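Local coordinates for uncharacterized NTF2-like protein (Cytophaga hutchinsonii ATCC 33406, PDB 3F14), which is of unknown function but, as an NTF2-like protein with a SnoaL-like domain, probably binds a small molecule in the pocket of its curved sheet, at residues Ile28-Ile33 and Val38-Ala43; Ala20-Phe25 and Phe48-Leu53; Ser8-Phe13 and Asp95-Glu100; Cys79-Phe82 and Glu88-Val91. One frame throughout, in Å; residues are numbered along the deposited sequence.

Contact 1: Ile28-Ile33 and Val38-Ala43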
loop_
_atom_site.group_PDB
_atom_site.type_symbol
_atom_site.label_atom_id
_atom_site.label_comp_id
_atom_site.label_asym_id
_atom_site.label_seq_id
_atom_site.Cartn_x
_atom_site.Cartn_y
_atom_site.Cartn_z
ATOM N N ILE A 28 12.774 14.770 11.756
ATOM C CA ILE A 28 11.803 15.359 10.813
ATOM C C ILE A 28 10.920 14.309 10.158
ATOM O O ILE A 28 10.490 14.471 9.041
ATOM C CB ILE A 28 12.474 16.319 9.794
ATOM C CG1 ILE A 28 13.523 15.583 8.960
ATOM C CG2 ILE A 28 13.104 17.515 10.556
ATOM C CD1 ILE A 28 14.027 16.418 7.737
ATOM N N ILE A 29 10.670 13.236 10.878
ATOM C CA ILE A 29 9.730 12.213 10.431
ATOM C C ILE A 29 8.438 12.808 9.923
ATOM O O ILE A 29 7.921 13.758 10.466
ATOM C CB ILE A 29 9.455 11.207 11.560
ATOM C CG1 ILE A 29 8.518 10.046 11.091
ATOM C CG2 ILE A 29 8.833 11.876 12.821
ATOM C CD1 ILE A 29 8.430 8.865 12.105
ATOM N N GLU A 30 7.882 12.213 8.863
ATOM C CA GLU A 30 6.542 12.569 8.431
ATOM C C GLU A 30 5.695 11.293 8.391
ATOM O O GLU A 30 6.181 10.256 7.953
ATOM C CB GLU A 30 6.558 13.186 7.029
ATOM C CG GLU A 30 7.357 14.438 7.001
ATOM C CD GLU A 30 7.247 15.228 5.687
ATOM O OE1 GLU A 30 6.443 14.834 4.803
ATOM O OE2 GLU A 30 8.014 16.212 5.581
ATOM N N TRP A 31 4.453 11.393 8.842
ATOM C CA TRP A 31 3.452 10.345 8.697
ATOM C C TRP A 31 2.365 10.871 7.799
ATOM O O TRP A 31 1.611 11.748 8.176
ATOM C CB TRP A 31 2.884 9.903 10.035
ATOM C CG TRP A 31 1.988 8.661 9.972
ATOM C CD1 TRP A 31 1.855 7.817 8.938
ATOM C CD2 TRP A 31 1.208 8.096 11.042
ATOM N NE1 TRP A 31 1.011 6.788 9.269
ATOM C CE2 TRP A 31 0.600 6.920 10.564
ATOM C CE3 TRP A 31 0.975 8.464 12.370
ATOM C CZ2 TRP A 31 -0.257 6.135 11.356
ATOM C CZ3 TRP A 31 0.105 7.693 13.151
ATOM C CH2 TRP A 31 -0.474 6.533 12.654
ATOM N N ASN A 32 2.302 10.326 6.572
ATOM C CA ASN A 32 1.318 10.644 5.557
ATOM C C ASN A 32 0.205 9.591 5.641
ATOM O O ASN A 32 0.376 8.478 5.167
ATOM C CB ASN A 32 1.954 10.665 4.183
ATOM C CG ASN A 32 0.969 11.008 3.092
ATOM O OD1 ASN A 32 -0.191 11.263 3.355
ATOM N ND2 ASN A 32 1.441 11.005 1.864
ATOM N N ILE A 33 -0.919 9.935 6.240
ATOM C CA ILE A 33 -2.097 9.072 6.321
ATOM C C ILE A 33 -2.938 9.457 5.093
ATOM O O ILE A 33 -3.603 10.493 5.064
ATOM C CB ILE A 33 -2.861 9.217 7.627
ATOM C CG1 ILE A 33 -1.897 8.908 8.800
ATOM C CG2 ILE A 33 -4.088 8.247 7.613
ATOM C CD1 ILE A 33 -2.542 9.151 10.205
ATOM N N VAL A 38 -1.008 14.775 6.595
ATOM C CA VAL A 38 0.411 14.598 6.852
ATOM C C VAL A 38 0.764 15.233 8.202
ATOM O O VAL A 38 0.490 16.423 8.411
ATOM C CB VAL A 38 1.300 15.240 5.792
ATOM C CG1 VAL A 38 2.739 14.879 6.093
ATOM C CG2 VAL A 38 0.923 14.784 4.352
ATOM N N VAL A 39 1.325 14.439 9.117
ATOM C CA VAL A 39 1.802 14.892 10.432
ATOM C C VAL A 39 3.329 14.993 10.305
ATOM O O VAL A 39 3.945 14.049 9.813
ATOM C CB VAL A 39 1.397 13.948 11.546
ATOM C CG1 VAL A 39 1.716 14.540 12.940
ATOM C CG2 VAL A 39 -0.096 13.613 11.426
ATOM N N LYS A 40 3.924 16.095 10.724
ATOM C CA LYS A 40 5.326 16.376 10.464
ATOM C C LYS A 40 6.111 16.751 11.727
ATOM O O LYS A 40 5.695 17.622 12.497
ATOM C CB LYS A 40 5.464 17.604 9.552
ATOM C CG LYS A 40 4.754 17.531 8.305
ATOM C CD LYS A 40 5.055 18.802 7.471
ATOM C CE LYS A 40 6.437 18.848 6.989
ATOM N NZ LYS A 40 6.531 19.778 5.789
ATOM N N GLY A 41 7.302 16.171 11.839
ATOM C CA GLY A 41 8.192 16.431 12.933
ATOM C C GLY A 41 8.020 15.466 14.088
ATOM O O GLY A 41 6.920 15.015 14.359
ATOM N N LYS A 42 9.129 15.180 14.767
ATOM C CA LYS A 42 9.132 14.171 15.796
ATOM C C LYS A 42 8.036 14.448 16.809
ATOM O O LYS A 42 7.167 13.604 17.010
ATOM C CB LYS A 42 10.507 14.087 16.444
ATOM C CG LYS A 42 10.667 12.971 17.435
ATOM C CD LYS A 42 12.129 12.816 17.812
ATOM C CE LYS A 42 12.339 11.728 18.813
ATOM N NZ LYS A 42 13.707 11.723 19.350
ATOM N N ALA A 43 8.031 15.638 17.412
ATOM C CA ALA A 43 7.091 15.964 18.490
ATOM C C ALA A 43 5.646 15.847 18.042
ATOM O O ALA A 43 4.853 15.207 18.725
ATOM C CB ALA A 43 7.336 17.375 19.063
HETATM O O HOH W 1 7.771 18.188 3.871
#

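Contact 2: Ala20-Phe25 and Phe48-Leu53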
loop_
_atom_site.group_PDB
_atom_site.type_symbol
_atom_site.label_atom_id
_atom_site.label_comp_id
_atom_site.label_asym_id
_atom_site.label_seq_id
_atom_site.Cartn_x
_atom_site.Cartn_y
_atom_site.Cartn_z
ATOM N N ALA A 20 6.848 1.801 21.417
ATOM C CA ALA A 20 8.062 0.980 21.259
ATOM C C ALA A 20 9.040 1.550 20.249
ATOM O O ALA A 20 10.211 1.172 20.261
ATOM C CB ALA A 20 7.695 -0.487 20.874
ATOM N N VAL A 21 8.596 2.455 19.374
ATOM C CA VAL A 21 9.488 2.940 18.317
ATOM C C VAL A 21 9.649 4.453 18.251
ATOM O O VAL A 21 10.335 4.960 17.354
ATOM C CB VAL A 21 9.094 2.358 16.917
ATOM C CG1 VAL A 21 9.229 0.845 16.930
ATOM C CG2 VAL A 21 7.687 2.739 16.547
ATOM N N TYR A 22 9.071 5.195 19.196
ATOM C CA TYR A 22 9.289 6.656 19.199
ATOM C C TYR A 22 10.775 7.052 19.172
ATOM O O TYR A 22 11.141 8.023 18.492
ATOM C CB TYR A 22 8.650 7.300 20.425
ATOM C CG TYR A 22 7.144 7.243 20.496
ATOM C CD1 TYR A 22 6.367 7.120 19.364
ATOM C CD2 TYR A 22 6.506 7.386 21.725
ATOM C CE1 TYR A 22 4.991 7.057 19.473
ATOM C CE2 TYR A 22 5.133 7.350 21.828
ATOM C CZ TYR A 22 4.395 7.173 20.686
ATOM O OH TYR A 22 3.037 7.124 20.769
ATOM N N ALA A 23 11.602 6.308 19.898
ATOM C CA ALA A 23 13.062 6.549 19.916
ATOM C C ALA A 23 13.730 6.311 18.547
ATOM O O ALA A 23 14.870 6.731 18.370
ATOM C CB ALA A 23 13.707 5.690 20.961
ATOM N N CYS A 24 13.048 5.638 17.601
ATOM C CA CYS A 24 13.549 5.413 16.265
ATOM C C CYS A 24 13.066 6.458 15.271
ATOM O O CYS A 24 13.430 6.378 14.110
ATOM C CB CYS A 24 13.045 4.048 15.762
ATOM S SG CYS A 24 13.432 2.707 16.914
ATOM N N PHE A 25 12.235 7.411 15.686
ATOM C CA PHE A 25 11.754 8.428 14.764
ATOM C C PHE A 25 12.847 9.376 14.384
ATOM O O PHE A 25 13.583 9.881 15.256
ATOM C CB PHE A 25 10.643 9.269 15.384
ATOM C CG PHE A 25 9.265 8.581 15.511
ATOM C CD1 PHE A 25 9.056 7.228 15.232
ATOM C CD2 PHE A 25 8.189 9.330 15.961
ATOM C CE1 PHE A 25 7.751 6.667 15.342
ATOM C CE2 PHE A 25 6.917 8.779 16.095
ATOM C CZ PHE A 25 6.707 7.454 15.777
ATOM N N PHE A 48 0.589 12.861 18.065
ATOM C CA PHE A 48 -0.524 12.300 17.287
ATOM C C PHE A 48 -0.681 10.826 17.568
ATOM O O PHE A 48 -1.790 10.339 17.832
ATOM C CB PHE A 48 -0.256 12.524 15.799
ATOM C CG PHE A 48 -1.410 12.172 14.882
ATOM C CD1 PHE A 48 -2.357 13.130 14.552
ATOM C CD2 PHE A 48 -1.471 10.930 14.330
ATOM C CE1 PHE A 48 -3.390 12.795 13.680
ATOM C CE2 PHE A 48 -2.488 10.606 13.475
ATOM C CZ PHE A 48 -3.430 11.552 13.155
ATOM N N CYS A 49 0.416 10.092 17.581
ATOM C CA CYS A 49 0.384 8.692 17.959
ATOM C C CYS A 49 -0.153 8.521 19.354
ATOM O O CYS A 49 -0.923 7.557 19.605
ATOM C CB CYS A 49 1.799 8.100 17.860
ATOM S SG CYS A 49 2.404 7.861 16.192
ATOM N N ASN A 50 0.275 9.317 20.324
ATOM C CA ASN A 50 -0.230 9.190 21.693
ATOM C C ASN A 50 -1.728 9.442 21.780
ATOM O O ASN A 50 -2.408 8.806 22.610
ATOM C CB ASN A 50 0.567 10.076 22.679
ATOM C CG ASN A 50 1.912 9.445 23.062
ATOM O OD1 ASN A 50 2.053 8.227 23.046
ATOM N ND2 ASN A 50 2.859 10.257 23.477
ATOM N N LYS A 51 -2.240 10.415 21.037
ATOM C CA LYS A 51 -3.687 10.684 21.024
ATOM C C LYS A 51 -4.447 9.446 20.527
ATOM O O LYS A 51 -5.498 9.079 21.082
ATOM C CB LYS A 51 -3.948 11.913 20.164
ATOM C CG LYS A 51 -5.376 12.325 19.921
ATOM C CD LYS A 51 -5.427 13.729 19.287
ATOM C CE LYS A 51 -6.754 14.031 18.608
ATOM N NZ LYS A 51 -7.917 13.373 19.296
HETATM N N MSE A 52 -3.871 8.755 19.533
HETATM C CA MSE A 52 -4.443 7.540 18.842
HETATM C C MSE A 52 -4.294 6.227 19.621
HETATM O O MSE A 52 -5.067 5.290 19.405
HETATM C CB MSE A 52 -3.816 7.335 17.416
HETATM C CG MSE A 52 -4.489 6.230 16.474
HETATM SE SE MSE A 52 -3.768 6.083 14.749
HETATM C CE MSE A 52 -4.239 7.812 14.114
ATOM N N LEU A 53 -3.316 6.151 20.519
ATOM C CA LEU A 53 -2.933 4.945 21.222
ATOM C C LEU A 53 -4.090 4.222 21.923
ATOM O O LEU A 53 -4.206 2.993 21.767
ATOM C CB LEU A 53 -1.784 5.226 22.185
ATOM C CG LEU A 53 -1.083 4.016 22.796
ATOM C CD1 LEU A 53 -0.507 3.045 21.767
ATOM C CD2 LEU A 53 -0.004 4.506 23.758
#

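Contact 3: Ser8-Phe13 and Asp95-Glu100. With TRS (2-amino-2-hydroxymethyl-propane-1,3-diol), chain B.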
loop_
_atom_site.group_PDB
_atom_site.type_symbol
_atom_site.label_atom_id
_atom_site.label_comp_id
_atom_site.label_asym_id
_atom_site.label_seq_id
_atom_site.Cartn_x
_atom_site.Cartn_y
_atom_site.Cartn_z
ATOM N N SER A 8 11.635 -5.177 12.780
ATOM C CA SER A 8 11.033 -5.055 14.106
ATOM C C SER A 8 10.311 -3.714 14.333
ATOM O O SER A 8 9.205 -3.654 14.878
ATOM C CB SER A 8 12.126 -5.226 15.164
ATOM O OG SER A 8 11.506 -5.266 16.424
ATOM N N ILE A 9 10.965 -2.653 13.920
ATOM C CA ILE A 9 10.411 -1.304 14.056
ATOM C C ILE A 9 9.082 -1.228 13.328
ATOM O O ILE A 9 8.077 -0.795 13.896
ATOM C CB ILE A 9 11.345 -0.243 13.459
ATOM C CG1 ILE A 9 12.606 -0.079 14.303
ATOM C CG2 ILE A 9 10.630 1.117 13.376
ATOM C CD1 ILE A 9 13.706 0.646 13.582
ATOM N N ALA A 10 9.070 -1.674 12.083
ATOM C CA ALA A 10 7.870 -1.624 11.237
ATOM C C ALA A 10 6.785 -2.486 11.817
ATOM O O ALA A 10 5.611 -2.108 11.831
ATOM C CB ALA A 10 8.204 -2.057 9.785
ATOM N N GLN A 11 7.116 -3.697 12.258
ATOM C CA GLN A 11 6.127 -4.557 12.885
ATOM C C GLN A 11 5.458 -3.898 14.077
ATOM O O GLN A 11 4.238 -3.937 14.192
ATOM C CB GLN A 11 6.757 -5.862 13.340
ATOM C CG GLN A 11 7.145 -6.814 12.212
ATOM C CD GLN A 11 5.952 -7.518 11.585
ATOM O OE1 GLN A 11 4.906 -7.671 12.220
ATOM N NE2 GLN A 11 6.121 -7.987 10.334
ATOM N N HIS A 12 6.252 -3.281 14.952
ATOM C CA HIS A 12 5.693 -2.603 16.117
ATOM C C HIS A 12 4.807 -1.443 15.741
ATOM O O HIS A 12 3.685 -1.340 16.209
ATOM C CB HIS A 12 6.802 -2.088 17.029
ATOM C CG HIS A 12 7.371 -3.133 17.931
ATOM N ND1 HIS A 12 8.544 -3.806 17.652
ATOM C CD2 HIS A 12 6.921 -3.610 19.114
ATOM C CE1 HIS A 12 8.806 -4.646 18.647
ATOM N NE2 HIS A 12 7.836 -4.547 19.543
ATOM N N PHE A 13 5.252 -0.573 14.823
ATOM C CA PHE A 13 4.410 0.565 14.456
ATOM C C PHE A 13 3.113 0.099 13.786
ATOM O O PHE A 13 2.040 0.574 14.134
ATOM C CB PHE A 13 5.173 1.555 13.537
ATOM C CG PHE A 13 4.425 2.871 13.321
ATOM C CD1 PHE A 13 3.429 3.002 12.383
ATOM C CD2 PHE A 13 4.749 3.982 14.117
ATOM C CE1 PHE A 13 2.728 4.183 12.248
ATOM C CE2 PHE A 13 4.086 5.167 13.965
ATOM C CZ PHE A 13 3.047 5.274 13.055
ATOM N N ASP A 95 1.147 -0.066 5.199
ATOM C CA ASP A 95 2.077 0.911 5.772
ATOM C C ASP A 95 3.410 0.792 5.084
ATOM O O ASP A 95 4.011 -0.287 5.037
ATOM C CB ASP A 95 2.257 0.700 7.265
ATOM C CG ASP A 95 0.977 0.867 8.063
ATOM O OD1 ASP A 95 0.133 1.729 7.746
ATOM O OD2 ASP A 95 0.788 0.111 9.100
ATOM N N ILE A 96 3.920 1.923 4.587
ATOM C CA ILE A 96 5.178 1.976 3.841
ATOM C C ILE A 96 6.182 2.831 4.620
ATOM O O ILE A 96 5.892 3.997 4.930
ATOM C CB ILE A 96 4.968 2.594 2.439
ATOM C CG1 ILE A 96 3.927 1.809 1.671
ATOM C CG2 ILE A 96 6.303 2.702 1.676
ATOM C CD1 ILE A 96 3.548 2.406 0.285
ATOM N N TYR A 97 7.320 2.238 4.983
ATOM C CA TYR A 97 8.341 2.923 5.767
ATOM C C TYR A 97 9.544 3.203 4.928
ATOM O O TYR A 97 10.024 2.317 4.226
ATOM C CB TYR A 97 8.770 2.040 6.964
ATOM C CG TYR A 97 7.649 1.654 7.911
ATOM C CD1 TYR A 97 6.791 0.597 7.610
ATOM C CD2 TYR A 97 7.424 2.340 9.095
ATOM C CE1 TYR A 97 5.740 0.256 8.409
ATOM C CE2 TYR A 97 6.384 2.012 9.905
ATOM C CZ TYR A 97 5.546 0.949 9.582
ATOM O OH TYR A 97 4.477 0.648 10.374
ATOM N N ARG A 98 10.044 4.419 4.997
ATOM C CA ARG A 98 11.345 4.739 4.419
ATOM C C ARG A 98 12.240 5.089 5.572
ATOM O O ARG A 98 11.956 5.992 6.366
ATOM C CB ARG A 98 11.288 5.916 3.468
ATOM C CG ARG A 98 12.663 6.239 2.805
ATOM C CD ARG A 98 12.647 7.446 1.855
ATOM N N PHE A 99 13.349 4.362 5.669
ATOM C CA PHE A 99 14.291 4.572 6.694
ATOM C C PHE A 99 15.459 5.440 6.205
ATOM O O PHE A 99 15.714 5.565 4.995
ATOM C CB PHE A 99 14.856 3.228 7.188
ATOM C CG PHE A 99 13.818 2.344 7.789
ATOM C CD1 PHE A 99 13.518 2.427 9.126
ATOM C CD2 PHE A 99 13.153 1.424 7.003
ATOM C CE1 PHE A 99 12.534 1.609 9.666
ATOM C CE2 PHE A 99 12.207 0.625 7.532
ATOM C CZ PHE A 99 11.884 0.736 8.864
ATOM N N GLU A 100 16.068 6.117 7.160
ATOM C CA GLU A 100 17.337 6.820 6.938
ATOM C C GLU A 100 18.204 6.148 7.965
ATOM O O GLU A 100 18.137 6.489 9.152
ATOM C CB GLU A 100 17.218 8.305 7.178
ATOM C CG GLU A 100 18.490 9.076 6.859
ATOM C CD GLU A 100 18.289 10.574 7.028
ATOM O OE1 GLU A 100 17.541 11.142 6.194
ATOM O OE2 GLU A 100 18.841 11.154 7.996
HETATM C C TRS B . -1.853 1.395 11.364
HETATM C C1 TRS B . -1.764 2.448 10.228
HETATM C C2 TRS B . -3.287 1.149 11.813
HETATM C C3 TRS B . -1.053 1.861 12.568
HETATM N N TRS B . -1.318 0.114 10.879
HETATM O O1 TRS B . -2.145 1.892 8.977
HETATM O O2 TRS B . -4.079 0.749 10.715
HETATM O O3 TRS B . 0.305 1.777 12.236
#

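Contact 4: Cys79-Phe82 and Glu88-Val91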
loop_
_atom_site.group_PDB
_atom_site.type_symbol
_atom_site.label_atom_id
_atom_site.label_comp_id
_atom_site.label_asym_id
_atom_site.label_seq_id
_atom_site.Cartn_x
_atom_site.Cartn_y
_atom_site.Cartn_z
ATOM N N CYS A 79 -6.872 -4.213 10.945
ATOM C CA CYS A 79 -7.231 -3.751 12.273
ATOM C C CYS A 79 -8.713 -3.999 12.555
ATOM O O CYS A 79 -9.596 -3.399 11.893
ATOM C CB CYS A 79 -7.000 -2.275 12.350
ATOM S SG CYS A 79 -7.453 -1.470 13.915
ATOM N N ARG A 80 -8.996 -4.875 13.517
ATOM C CA ARG A 80 -10.349 -5.210 13.943
ATOM C C ARG A 80 -10.775 -4.250 15.022
ATOM O O ARG A 80 -10.070 -4.067 16.028
ATOM C CB ARG A 80 -10.406 -6.632 14.516
ATOM C CG ARG A 80 -11.780 -7.091 14.949
ATOM C CD ARG A 80 -11.676 -8.494 15.567
ATOM N NE ARG A 80 -12.967 -8.954 16.071
ATOM C CZ ARG A 80 -13.232 -9.286 17.326
ATOM N NH1 ARG A 80 -12.333 -9.268 18.273
ATOM N NH2 ARG A 80 -14.461 -9.646 17.589
ATOM N N TYR A 81 -11.930 -3.608 14.827
ATOM C CA TYR A 81 -12.435 -2.659 15.810
ATOM C C TYR A 81 -13.950 -2.757 15.783
ATOM O O TYR A 81 -14.496 -3.588 15.090
ATOM C CB TYR A 81 -11.916 -1.274 15.469
ATOM C CG TYR A 81 -12.562 -0.680 14.274
ATOM C CD1 TYR A 81 -12.214 -1.104 12.961
ATOM C CD2 TYR A 81 -13.523 0.302 14.400
ATOM C CE1 TYR A 81 -12.826 -0.588 11.853
ATOM C CE2 TYR A 81 -14.176 0.801 13.269
ATOM C CZ TYR A 81 -13.807 0.371 12.005
ATOM O OH TYR A 81 -14.464 0.872 10.908
ATOM N N PHE A 82 -14.636 -2.007 16.644
ATOM C CA PHE A 82 -16.105 -2.038 16.674
ATOM C C PHE A 82 -16.724 -0.695 16.160
ATOM O O PHE A 82 -16.272 0.348 16.611
ATOM C CB PHE A 82 -16.565 -2.499 18.075
ATOM C CG PHE A 82 -16.445 -4.016 18.279
ATOM C CD1 PHE A 82 -17.512 -4.862 17.974
ATOM C CD2 PHE A 82 -15.250 -4.579 18.712
ATOM C CE1 PHE A 82 -17.391 -6.277 18.114
ATOM C CE2 PHE A 82 -15.117 -5.956 18.851
ATOM C CZ PHE A 82 -16.185 -6.806 18.554
ATOM N N GLU A 88 -18.541 -5.410 14.843
ATOM C CA GLU A 88 -17.225 -5.696 14.374
ATOM C C GLU A 88 -17.023 -5.098 13.001
ATOM O O GLU A 88 -17.875 -5.232 12.139
ATOM C CB GLU A 88 -17.120 -7.169 14.253
ATOM C CG GLU A 88 -15.846 -7.663 14.017
ATOM C CD GLU A 88 -15.878 -9.177 13.862
ATOM O OE1 GLU A 88 -16.725 -9.699 13.104
ATOM O OE2 GLU A 88 -14.983 -9.826 14.437
ATOM N N ALA A 89 -15.872 -4.528 12.796
ATOM C CA ALA A 89 -15.487 -3.898 11.528
ATOM C C ALA A 89 -13.982 -4.118 11.343
ATOM O O ALA A 89 -13.250 -4.310 12.305
ATOM C CB ALA A 89 -15.802 -2.399 11.553
ATOM N N PHE A 90 -13.491 -3.984 10.126
ATOM C CA PHE A 90 -12.086 -4.212 9.836
ATOM C C PHE A 90 -11.560 -3.130 8.917
ATOM O O PHE A 90 -12.214 -2.829 7.915
ATOM C CB PHE A 90 -11.799 -5.605 9.209
ATOM C CG PHE A 90 -11.906 -6.764 10.190
ATOM C CD1 PHE A 90 -10.791 -7.285 10.855
ATOM C CD2 PHE A 90 -13.140 -7.343 10.424
ATOM C CE1 PHE A 90 -10.940 -8.356 11.739
ATOM C CE2 PHE A 90 -13.280 -8.405 11.306
ATOM C CZ PHE A 90 -12.187 -8.907 11.962
ATOM N N VAL A 91 -10.430 -2.536 9.263
ATOM C CA VAL A 91 -9.708 -1.626 8.372
ATOM C C VAL A 91 -8.524 -2.426 7.831
ATOM O O VAL A 91 -7.741 -2.967 8.616
ATOM C CB VAL A 91 -9.193 -0.405 9.097
ATOM C CG1 VAL A 91 -8.084 0.342 8.262
ATOM C CG2 VAL A 91 -10.355 0.518 9.469
#

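Contact 1: Ile28-Ile33 and Val38-Ala43
W31 O is held twice by the facing strand: V39 N gives it a nearly straight hydrogen bond at 2.9 Å (170° at the hydrogen), and V38 CA adds a C-H...O contact at 3.4 Å. V39 O is gripped likewise, by W31 N, which arrives in the carbonyl plane at 2.9 Å, and by E30 CA. W31 and V39 therefore form the hydrogen-bonded antiparallel pair, flanked by the non-hydrogen-bonded pairs E30-K40 and N32-V38. A third bond, G41 N to I29 O at 2.8 Å, carries the ladder to the N-cap of helix 42-57, where I29 CG2 rests 3.8 Å from K42 CA. On the face bearing E30 and K40, these two chains lie side by side. K40 bends about its CG-CD bond (chi3 69°), which brings CE within 3.4 Å of E30 OE2. The salt bridge from K40 NZ to that oxygen is long, 3.9 Å, and a water that donates to OE2 and accepts from NZ spans it. W31 and V39 occupy the other face, with W31 NE1 bonded to S109 OG. This is an antiparallel beta hairpin at one margin of the NTF2-like sheet, its outer strand running straight into helix 42-57.

Contact 2: Ala20-Phe25 and Phe48-Leu53
Y22, in the loop after helix 2-14, and F25, where strand 25-26 begins, meet C49 and N50 on helix 42-57, a helix that packs against the sheet of this NTF2-like fold. The two segments bury only 162 Å² between them, so the junction rests on few atoms. Its polar part is one hydrogen bond: Y22 OH donates to N50 OD1 at 2.7 Å. The hydroxyl stands above the amide carbonyl plane, 63° out of it, and so is not directed at a lone pair; ring and amide planes are themselves 80° apart. N50 reaches the phenol because its CG lies opposite the carbonyl carbon (chi1 -78°), which brings the amide oxygen to the ring edge near CE2.

The apolar part centres on C49. Its CB sits near the plane of the Y22 ring, at the edge, 3.7 Å from Y22 CE1 and 3.3 Å from Y22 OH, so the hydroxyl is wedged between a methylene and an amide. The C49 side chain also touches W31 and F18, while I46 of the same helix touches both Y22 and F25.

The two aromatics are also in contact through the chain between them: F25 N bonds to Y22 O at 3.1 Å, and Y22 CA lies 4.0 Å above the plane of the F25 ring, over its centre. That ring in turn presents its edge to the helix, with F25 CZ 4.3 Å from C49 SG.

Contact 3: Ser8-Phe13 and Asp95-Glu100
A10 CB sits over one face of the Y97 ring, a CH-pi contact 3.9 Å from the ring centroid and 21° off its normal, with the methyl displaced toward the rim. At the far end of the same ring, Y97 OH meets the edge of the F13 ring, 3.3 Å from F13 CD1, while F13 CB touches Y97 CE2 at 3.9 Å. The two rings meet obliquely, their planes at 82°. F13 takes this place because its CG is trans to the backbone N (chi1 -170°), which turns the ring so that its CD1 edge faces the phenol oxygen. Farther along, I9 CG2 reaches the edge of F99 at CE1, 4.2 Å away.

In the next shell, S14 OG hydrogen-bonds both Y97 OH and D95 OD2, and S109 OG bonds D95 OD1. A Tris molecule, probably from the crystallisation liquor, bridges the segments: its O3 donates to F13 O at 2.8 Å, its O1 to D95 OD1 at 2.6 Å and its N to D95 OD2 at 2.8 Å, consistent with a small polar pocket. A leucine replacing Y97 would probably leave S14 OG without its phenol partner and open a gap beside A10 and F13.

Segments 8-13 and 95-100, parts of helix 2-14 and strand 88-100, lie with their axes 9.9 Å apart, the helix running roughly antiparallel to the strand. A10 also leans on I73 and I75 of strand 72-82, I9 and F13 on strand 103-111, and W31 meets F13 edge-to-face.

Contact 4: Cys79-Phe82 and Glu88-Val91
Y81 and A89 form the tight part of this contact, on the face they share with C79 and V91. Y81 CG lies between the backbone N and the carbonyl carbon (chi1 73°), a placement that folds the ring over its cross-strand neighbour: A89 CB stands over one ring face, 3.8 Å from the centroid and 3.4 Å from Y81 CZ. V91 CG2 joins at 3.6 Å from Y81 CE1. Beneath them the backbone is fully laced, with paired hydrogen bonds joining C79 to V91 and Y81 to A89; the shortest, A89 N to Y81 O and C79 N to V91 O, are both 2.8 Å.

The other face is looser and more exposed. F82 and F90 are each modelled in two conformers; in one of its two, the F90 ring lies obliquely beside the aliphatic part of R80, so this packing is only tentative. R80 is extended from CG to NE and ends in a salt bridge to E88. R80 NE donates to the anti lone pair of E88 OE2 at 2.7 Å, with that oxygen close to the guanidinium plane, whereas NH2 adds a weak bond at 3.2 Å. Guanidinium and carboxylate planes are 77° apart, which fits one oxygen taking both bonds rather than a two-oxygen, side-on pairing. A serine in place of R80 would probably leave the E88 carboxylate without its charge mate and free to turn.

The strand segments run at 145°, the antiparallel pairing of a twisted beta hairpin, here the outer end of the one formed by strands 72-82 and 88-100 of the NTF2-like sheet.

Contacts 1, 2 and 3 form one connected cluster, their centres 11 to 13 Å apart, whereas contact 4 lies 21 to 25 Å from each of them, at the far end of the sheet. Contacts 1 and 2 share helix 42-57, and F48 packs on I33, W31 and V39. F13 of contact 3 touches both W31 and C49, joining helix 2-14 to this core. Contacts 3 and 4 share strand 88-100. In sequence, contact 3 spans all the others; contact 2 encloses contact 1, and contact 4 follows both. Two helices pack against one sheet, and the Tris site beside F13 and D95 is consistent with a pocket that, as in NTF2-like relatives, may receive a ligand.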